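Local coordinates for protein superoxide dismutase [Ni] (Streptomyces coelicolor, PDB 1T6U) that catalyses the dismutation of superoxide to hydrogen peroxide and molecular oxygen at a nickel centre, working as a homohexamer of four-helix bundles, at residues Y9-A18 and L101-W112; K44-V55 and T81-S91. The protein carries 1 engineered substitution. All coordinates share one frame; numbering follows the deposited sequence. Where two conformers were deposited one is given.

Both contacts join antiparallel helices of the four-helix bundle that forms the body of each subunit, and their centres lie about 13 Å apart. Contact 2 lies within the stretch of chain that contact 1 closes: helix 12-30 and helix 94-115 meet in contact 1, while helix 34-62 and helix 74-89 pair in contact 2. The two pairs are stitched together by the salt bridge from Glu17 OE2 to Arg47 NE (2.9 Å) and by Tyr103 and Ile107 packing on Thr81. Contact 1 opens next to the nickel-binding N-terminal hook of its own subunit. Both contacts also border other subunits: Glu17 of contact 1 bonds His1 of one, and the charged edge of contact 2 meets two.

Contact 1: residues Y9-A18 and L101-W112; sequences YDPAQARIEA and LDYIAQIDKIFW
The Phe111 ring takes Pro11 on one face: CD of the proline stands 3.6 Å from the ring centroid, 19° off the normal, a CH-pi contact. Tyr9 CB packs on Phe111 CE1 at 3.8 Å. Beside it, the Trp112 indole carries Phe111 CD2 over one face and receives Asp10 OD2 at its edge, with carboxylate and ring planes 78° apart. With CG anti to the backbone N, Asp108 crosses the proline ring, its OD1 lying 3.5 Å from Pro11 CB. Water joins the polar edge: one molecule donates to Asp10 OD1 and weakly accepts from Trp112 NE1, and a second links Arg15 NH1 to Asp108 OD1, weakly on the aspartate side. Arg15 also has a salt bridge to Glu19. Farther along, Ala18 CB presses against Ile104 CD1 at 3.5 Å, a tight fit, and meets Leu101 CD2 at 3.7 Å. Asp10 OD1 accepts from Ala12 N (2.8 Å), a capping bond in the turn that leads into the helix. The axes of 12-18 and 101-112 run antiparallel at 168°, 9.8 Å apart at closest approach. This is first-to-last helix packing of an antiparallel four-helix bundle, placed where the nickel hook, with His1 close to Tyr9, joins the bundle.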
# COMPACT_ATOMS: atom_id res chain seq x y z
N TYR A 9 0.79 9.90 19.53
CA TYR A 9 -0.53 10.08 18.92
C TYR A 9 -0.91 11.53 18.82
O TYR A 9 -0.54 12.34 19.67
CB TYR A 9 -1.66 9.44 19.75
CG TYR A 9 -1.50 7.96 19.99
CD1 TYR A 9 -0.76 7.50 21.05
CD2 TYR A 9 -2.08 7.05 19.13
CE1 TYR A 9 -0.63 6.14 21.24
CE2 TYR A 9 -1.96 5.70 19.31
CZ TYR A 9 -1.22 5.27 20.38
OH TYR A 9 -1.08 3.92 20.60
N ASP A 10 -1.70 11.87 17.81
CA ASP A 10 -2.27 13.21 17.71
C ASP A 10 -3.45 13.12 16.75
O ASP A 10 -3.26 12.68 15.60
CB ASP A 10 -1.26 14.22 17.23
CG ASP A 10 -1.68 15.66 17.41
OD1 ASP A 10 -2.87 15.94 17.24
OD2 ASP A 10 -0.84 16.54 17.72
N PRO A 11 -4.64 13.51 17.19
CA PRO A 11 -5.78 13.58 16.29
C PRO A 11 -5.56 14.48 15.08
O PRO A 11 -6.35 14.35 14.13
CB PRO A 11 -6.89 14.16 17.15
CG PRO A 11 -6.50 13.85 18.54
CD PRO A 11 -5.00 13.92 18.57
N ALA A 12 -4.55 15.32 15.05
CA ALA A 12 -4.20 16.07 13.87
C ALA A 12 -3.98 15.23 12.64
O ALA A 12 -4.19 15.69 11.52
CB ALA A 12 -2.87 16.77 14.11
N GLN A 13 -3.55 13.96 12.74
CA GLN A 13 -3.38 13.12 11.57
C GLN A 13 -4.73 12.92 10.88
O GLN A 13 -4.81 13.10 9.67
CB GLN A 13 -2.73 11.76 11.91
CG GLN A 13 -1.37 11.85 12.58
CD GLN A 13 -0.68 10.50 12.60
OE1 GLN A 13 -0.95 9.62 13.44
NE2 GLN A 13 0.26 10.31 11.67
N ALA A 14 -5.75 12.58 11.68
CA ALA A 14 -7.09 12.47 11.15
C ALA A 14 -7.61 13.82 10.66
O ALA A 14 -8.21 13.92 9.57
CB ALA A 14 -8.05 11.94 12.22
N ARG A 15 -7.40 14.89 11.45
CA ARG A 15 -7.90 16.20 11.07
C ARG A 15 -7.37 16.69 9.72
O ARG A 15 -8.13 17.20 8.89
CB ARG A 15 -7.51 17.25 12.15
CG ARG A 15 -8.18 18.60 11.86
CD ARG A 15 -7.75 19.66 12.84
NE ARG A 15 -6.37 20.02 12.49
CZ ARG A 15 -5.34 19.89 13.31
NH1 ARG A 15 -5.49 19.41 14.55
NH2 ARG A 15 -4.17 20.26 12.81
N ILE A 16 -6.05 16.53 9.51
CA ILE A 16 -5.53 17.10 8.26
C ILE A 16 -6.07 16.33 7.08
O ILE A 16 -6.35 16.95 6.05
CB ILE A 16 -3.99 17.08 8.34
CG1 ILE A 16 -3.42 17.94 9.47
CG2 ILE A 16 -3.39 17.43 6.98
CD1 ILE A 16 -2.03 17.62 9.99
N GLU A 17 -6.28 15.02 7.19
CA GLU A 17 -6.86 14.28 6.05
C GLU A 17 -8.31 14.71 5.85
O GLU A 17 -8.71 14.87 4.70
CB GLU A 17 -6.72 12.77 6.22
CG GLU A 17 -5.29 12.27 6.26
CD GLU A 17 -4.53 12.57 4.98
OE1 GLU A 17 -3.31 12.35 4.98
OE2 GLU A 17 -5.16 13.03 3.99
N ALA A 18 -9.08 14.91 6.94
CA ALA A 18 -10.45 15.38 6.78
C ALA A 18 -10.49 16.78 6.22
O ALA A 18 -11.39 17.13 5.45
CB ALA A 18 -11.15 15.19 8.12
N LEU A 101 -15.21 16.75 10.24
CA LEU A 101 -14.31 17.59 11.05
C LEU A 101 -14.88 17.92 12.40
O LEU A 101 -14.15 17.96 13.42
CB LEU A 101 -13.99 18.90 10.29
CG LEU A 101 -12.95 18.70 9.15
CD1 LEU A 101 -13.02 19.88 8.20
CD2 LEU A 101 -11.54 18.49 9.70
N ASP A 102 -16.19 18.16 12.45
CA ASP A 102 -16.76 18.50 13.76
C ASP A 102 -16.75 17.30 14.68
O ASP A 102 -16.50 17.50 15.87
CB ASP A 102 -18.17 18.98 13.55
CG ASP A 102 -18.35 20.29 12.80
OD1 ASP A 102 -19.48 20.54 12.32
OD2 ASP A 102 -17.39 21.06 12.70
N TYR A 103 -16.99 16.11 14.13
CA TYR A 103 -16.84 14.91 14.96
C TYR A 103 -15.39 14.71 15.37
O TYR A 103 -15.10 14.41 16.55
CB TYR A 103 -17.31 13.67 14.23
CG TYR A 103 -18.79 13.43 14.22
CD1 TYR A 103 -19.48 13.30 13.03
CD2 TYR A 103 -19.48 13.31 15.42
CE1 TYR A 103 -20.84 13.07 13.00
CE2 TYR A 103 -20.84 13.09 15.37
CZ TYR A 103 -21.53 12.97 14.17
OH TYR A 103 -22.90 12.74 14.23
N ILE A 104 -14.43 14.86 14.47
CA ILE A 104 -13.03 14.75 14.88
C ILE A 104 -12.70 15.74 15.98
O ILE A 104 -11.92 15.45 16.90
CB ILE A 104 -12.10 14.91 13.66
CG1 ILE A 104 -12.24 13.72 12.71
CG2 ILE A 104 -10.66 15.11 14.10
CD1 ILE A 104 -11.72 13.93 11.30
N ALA A 105 -13.28 16.95 15.89
CA ALA A 105 -13.04 17.97 16.91
C ALA A 105 -13.52 17.57 18.30
O ALA A 105 -12.88 17.88 19.32
CB ALA A 105 -13.68 19.30 16.47
N GLN A 106 -14.63 16.86 18.37
CA GLN A 106 -15.08 16.28 19.64
C GLN A 106 -14.10 15.21 20.14
O GLN A 106 -13.83 15.22 21.34
CB GLN A 106 -16.49 15.72 19.51
CG GLN A 106 -17.54 16.70 19.06
CD GLN A 106 -18.94 16.13 18.98
OE1 GLN A 106 -19.32 15.32 19.84
NE2 GLN A 106 -19.77 16.50 18.02
N ILE A 107 -13.60 14.34 19.30
CA ILE A 107 -12.62 13.37 19.72
C ILE A 107 -11.35 14.09 20.17
O ILE A 107 -10.75 13.72 21.18
CB ILE A 107 -12.28 12.32 18.63
CG1 ILE A 107 -13.46 11.44 18.19
CG2 ILE A 107 -11.12 11.46 19.12
CD1 ILE A 107 -13.18 10.58 16.98
N ASP A 108 -10.94 15.13 19.48
CA ASP A 108 -9.73 15.87 19.84
C ASP A 108 -9.88 16.50 21.21
O ASP A 108 -8.97 16.48 22.02
CB ASP A 108 -9.44 16.90 18.75
CG ASP A 108 -8.22 17.75 19.03
OD1 ASP A 108 -7.15 17.32 18.59
OD2 ASP A 108 -8.44 18.79 19.69
N LYS A 109 -11.06 17.01 21.51
CA LYS A 109 -11.27 17.65 22.81
C LYS A 109 -11.07 16.63 23.94
O LYS A 109 -10.40 16.88 24.95
CB LYS A 109 -12.66 18.28 22.86
CG LYS A 109 -12.98 18.95 24.21
CD LYS A 109 -14.43 19.46 24.26
CE LYS A 109 -14.82 20.06 25.61
NZ LYS A 109 -16.27 20.47 25.73
N ILE A 110 -11.63 15.45 23.80
CA ILE A 110 -11.47 14.34 24.77
C ILE A 110 -10.02 13.88 24.86
O ILE A 110 -9.42 13.77 25.93
CB ILE A 110 -12.46 13.22 24.42
CG1 ILE A 110 -13.93 13.69 24.58
CG2 ILE A 110 -12.21 11.94 25.17
CD1 ILE A 110 -14.94 12.66 24.15
N PHE A 111 -9.41 13.64 23.67
CA PHE A 111 -8.00 13.28 23.61
C PHE A 111 -7.15 14.18 24.51
O PHE A 111 -6.40 13.76 25.39
CB PHE A 111 -7.54 13.28 22.15
CG PHE A 111 -6.06 12.94 22.02
CD1 PHE A 111 -5.64 11.64 21.94
CD2 PHE A 111 -5.08 13.93 22.01
CE1 PHE A 111 -4.28 11.33 21.84
CE2 PHE A 111 -3.73 13.63 21.87
CZ PHE A 111 -3.32 12.31 21.81
N TRP A 112 -7.24 15.49 24.26
CA TRP A 112 -6.35 16.42 25.03
C TRP A 112 -6.75 16.45 26.48
O TRP A 112 -5.86 16.61 27.31
CB TRP A 112 -6.25 17.80 24.35
CG TRP A 112 -5.48 17.66 23.07
CD1 TRP A 112 -5.97 17.72 21.77
CD2 TRP A 112 -4.08 17.42 22.97
NE1 TRP A 112 -4.94 17.53 20.90
CE2 TRP A 112 -3.78 17.35 21.60
CE3 TRP A 112 -3.05 17.25 23.90
CZ2 TRP A 112 -2.48 17.12 21.13
CZ3 TRP A 112 -1.78 17.03 23.43
CH2 TRP A 112 -1.50 16.97 22.06
O HOH W 1 -4.07 18.20 17.75
O HOH W 2 -7.28 17.82 15.59

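Contact 2: residues K44-V55 and T81-S91; sequences KEQRAELAKHHV and TLKAMSAAKGS. Engineered in segment 81-91: Met85 (natural residue Leu).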
# COMPACT_ATOMS: atom_id res chain seq x y z
N LYS A 44 -10.27 12.11 -3.00
CA LYS A 44 -11.17 12.23 -1.85
C LYS A 44 -11.33 10.86 -1.21
O LYS A 44 -11.31 10.70 0.02
CB LYS A 44 -12.52 12.79 -2.31
CG LYS A 44 -13.56 12.85 -1.18
CD LYS A 44 -14.70 13.82 -1.47
CE LYS A 44 -15.51 13.50 -2.70
NZ LYS A 44 -16.30 12.27 -2.46
N GLU A 45 -11.49 9.85 -2.05
CA GLU A 45 -11.70 8.50 -1.49
C GLU A 45 -10.50 8.04 -0.69
O GLU A 45 -10.63 7.47 0.41
CB GLU A 45 -12.03 7.52 -2.63
CG GLU A 45 -12.74 6.24 -2.24
CD GLU A 45 -14.22 6.41 -1.98
OE1 GLU A 45 -14.79 7.47 -2.27
OE2 GLU A 45 -14.84 5.45 -1.48
N GLN A 46 -9.31 8.31 -1.20
CA GLN A 46 -8.07 7.93 -0.52
C GLN A 46 -7.87 8.68 0.77
O GLN A 46 -7.50 8.07 1.78
CB GLN A 46 -6.89 8.20 -1.47
CG GLN A 46 -6.82 7.31 -2.69
CD GLN A 46 -5.89 7.74 -3.79
OE1 GLN A 46 -5.48 8.89 -3.92
NE2 GLN A 46 -5.51 6.87 -4.72
N ARG A 47 -8.06 10.00 0.76
CA ARG A 47 -7.77 10.74 1.98
C ARG A 47 -8.78 10.40 3.07
O ARG A 47 -8.42 10.31 4.24
CB ARG A 47 -7.70 12.24 1.70
CG ARG A 47 -6.84 12.68 0.56
CD ARG A 47 -5.56 11.92 0.30
NE ARG A 47 -4.55 12.04 1.33
CZ ARG A 47 -3.27 11.70 1.19
NH1 ARG A 47 -2.80 11.21 0.05
NH2 ARG A 47 -2.42 11.86 2.20
N ALA A 48 -10.05 10.20 2.66
CA ALA A 48 -11.10 9.84 3.62
C ALA A 48 -10.76 8.49 4.26
O ALA A 48 -10.94 8.31 5.47
CB ALA A 48 -12.43 9.81 2.94
N GLU A 49 -10.30 7.53 3.46
CA GLU A 49 -9.88 6.25 4.01
C GLU A 49 -8.75 6.38 5.02
O GLU A 49 -8.78 5.72 6.05
CB GLU A 49 -9.46 5.31 2.86
CG GLU A 49 -9.02 3.92 3.32
CD GLU A 49 -10.14 3.06 3.87
OE1 GLU A 49 -11.32 3.45 3.98
OE2 GLU A 49 -9.77 1.90 4.22
N LEU A 50 -7.78 7.23 4.73
CA LEU A 50 -6.69 7.48 5.66
C LEU A 50 -7.23 8.08 6.97
O LEU A 50 -6.83 7.71 8.09
CB LEU A 50 -5.66 8.40 5.05
CG LEU A 50 -4.74 7.80 4.01
CD1 LEU A 50 -3.94 8.87 3.31
CD2 LEU A 50 -3.80 6.78 4.69
N ALA A 51 -8.16 9.02 6.85
CA ALA A 51 -8.78 9.63 8.03
C ALA A 51 -9.47 8.57 8.88
O ALA A 51 -9.38 8.58 10.11
CB ALA A 51 -9.75 10.73 7.65
N LYS A 52 -10.17 7.63 8.24
CA LYS A 52 -10.80 6.55 8.98
C LYS A 52 -9.78 5.71 9.74
O LYS A 52 -10.00 5.36 10.92
CB LYS A 52 -11.62 5.68 8.04
CG LYS A 52 -12.91 6.31 7.53
CD LYS A 52 -13.69 5.38 6.61
CE LYS A 52 -14.61 4.45 7.37
NZ LYS A 52 -15.15 3.37 6.47
N HIS A 53 -8.67 5.38 9.07
CA HIS A 53 -7.61 4.64 9.79
C HIS A 53 -7.12 5.37 11.04
O HIS A 53 -7.01 4.82 12.12
CB HIS A 53 -6.47 4.38 8.82
CG HIS A 53 -5.28 3.77 9.49
ND1 HIS A 53 -5.18 2.45 9.80
CD2 HIS A 53 -4.14 4.37 9.95
CE1 HIS A 53 -4.02 2.25 10.41
NE2 HIS A 53 -3.37 3.39 10.50
N HIS A 54 -6.83 6.68 10.87
CA HIS A 54 -6.33 7.43 12.01
C HIS A 54 -7.35 7.45 13.16
O HIS A 54 -6.98 7.32 14.31
CB HIS A 54 -5.95 8.85 11.57
CG HIS A 54 -4.83 8.91 10.61
ND1 HIS A 54 -3.63 8.26 10.83
CD2 HIS A 54 -4.74 9.58 9.46
CE1 HIS A 54 -2.85 8.54 9.79
NE2 HIS A 54 -3.49 9.34 8.93
N VAL A 55 -8.64 7.63 12.84
CA VAL A 55 -9.61 7.70 13.93
C VAL A 55 -9.71 6.34 14.59
O VAL A 55 -9.77 6.25 15.81
CB VAL A 55 -10.95 8.16 13.35
CG1 VAL A 55 -12.08 7.93 14.37
CG2 VAL A 55 -10.88 9.63 12.96
N THR A 81 -18.17 9.16 13.94
CA THR A 81 -17.13 9.83 13.16
C THR A 81 -16.79 9.03 11.92
O THR A 81 -16.65 9.56 10.82
CB THR A 81 -15.87 9.99 14.02
OG1 THR A 81 -16.17 10.75 15.22
CG2 THR A 81 -14.79 10.76 13.30
N LEU A 82 -16.62 7.72 12.09
CA LEU A 82 -16.26 6.87 10.96
C LEU A 82 -17.37 6.85 9.94
O LEU A 82 -17.09 6.93 8.75
CB LEU A 82 -15.91 5.45 11.44
CG LEU A 82 -14.63 5.41 12.29
CD1 LEU A 82 -14.39 4.02 12.86
CD2 LEU A 82 -13.37 5.81 11.54
N LYS A 83 -18.61 6.79 10.42
CA LYS A 83 -19.75 6.87 9.52
C LYS A 83 -19.81 8.21 8.79
O LYS A 83 -20.24 8.28 7.61
CB LYS A 83 -21.04 6.56 10.32
CG LYS A 83 -21.19 5.07 10.62
CD LYS A 83 -22.42 4.82 11.50
CE LYS A 83 -22.85 3.36 11.44
NZ LYS A 83 -21.77 2.42 11.85
N ALA A 84 -19.42 9.29 9.45
CA ALA A 84 -19.42 10.59 8.81
C ALA A 84 -18.37 10.66 7.70
O ALA A 84 -18.58 11.32 6.67
CB ALA A 84 -19.20 11.72 9.78
N MET A 85 -17.27 9.94 7.94
CA MET A 85 -16.23 9.88 6.92
C MET A 85 -16.71 9.09 5.70
O MET A 85 -16.42 9.44 4.56
CB MET A 85 -14.94 9.30 7.49
CG MET A 85 -14.15 10.19 8.40
SD MET A 85 -13.48 11.71 7.73
CE MET A 85 -13.57 11.60 5.94
N SER A 86 -17.42 8.00 5.95
CA SER A 86 -18.01 7.24 4.88
C SER A 86 -18.97 8.13 4.08
O SER A 86 -19.05 8.05 2.86
CB SER A 86 -18.75 6.02 5.38
OG SER A 86 -17.89 5.02 5.89
N ALA A 87 -19.76 8.93 4.77
CA ALA A 87 -20.71 9.82 4.08
C ALA A 87 -19.98 10.86 3.26
O ALA A 87 -20.43 11.22 2.16
CB ALA A 87 -21.63 10.48 5.08
N ALA A 88 -18.85 11.36 3.75
CA ALA A 88 -18.04 12.32 2.98
C ALA A 88 -17.45 11.66 1.74
O ALA A 88 -17.39 12.24 0.66
CB ALA A 88 -16.94 12.93 3.84
N LYS A 89 -16.98 10.43 1.84
CA LYS A 89 -16.59 9.68 0.63
C LYS A 89 -17.69 9.71 -0.41
O LYS A 89 -17.40 9.93 -1.59
CB LYS A 89 -16.26 8.18 0.87
CG LYS A 89 -14.95 7.92 1.59
CD LYS A 89 -14.79 6.41 1.73
CE LYS A 89 -13.49 6.00 2.43
NZ LYS A 89 -13.33 4.51 2.48
N GLY A 90 -18.92 9.48 0.00
CA GLY A 90 -20.03 9.39 -0.90
C GLY A 90 -20.53 10.70 -1.48
O GLY A 90 -21.42 10.64 -2.33
N SER A 91 -20.04 11.84 -1.03
CA SER A 91 -20.54 13.16 -1.30
C SER A 91 -19.51 14.13 -1.84
O SER A 91 -18.35 14.09 -1.51
CB SER A 91 -21.16 13.76 -0.03
OG SER A 91 -21.79 15.01 -0.29
O HOH W 3 -13.63 3.45 -0.17
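Met85, an engineered residue in place of the natural leucine, lies at the apolar centre with its chain bent so that CE meets Ala48 CB at 3.7 Å and SD touches Ala51 CB. Toward one end Leu82 CD2 reaches Val55 CG1 at 3.8 Å, the two side chains lying alongside with their ends pointing opposite ways, and Thr81 CG2 rests against both methyls of Val55. Lys52 lays its CG against Met85 CB and enters the hole formed by Leu82, Met85, Ser86 and Lys89. In the reverse sense Lys89 is a knob among Glu45, Ala48, Glu49 and Lys52; its chain runs extended beyond CG, pressing that atom tightly on Ala48 CB (3.4 Å) and carrying the ammonium out to the polar edge. There Lys89 NZ makes a salt bridge with Glu49 OE1 at 2.7 Å, meeting the oxygen on its anti side, 31° out of the carboxylate plane. A water accepts from the same ammonium and donates to Glu45 OE2. Lys52 NZ bonds only weakly to Ser86 OG; Asp3 of a neighbouring subunit, the stronger partner of Ser86, forms salt bridges with both Lys52 and Lys89, probably easing the proximity of their charges. Glu45 pairs with Arg39 of another neighbouring subunit, whose His35 bonds Lys44 NZ. Bent at chi3 and chi4, Lys44 also hydrogen-bonds through NZ to Ser91 O (2.9 Å), from above the carbonyl plane, and weakly to Ala88 O. The axes of 44-55 and 81-89 come within 9.3 Å, their directions 177° apart: knobs-into-holes packing of an antiparallel four-helix bundle, its charged edge built into the hexamer interfaces.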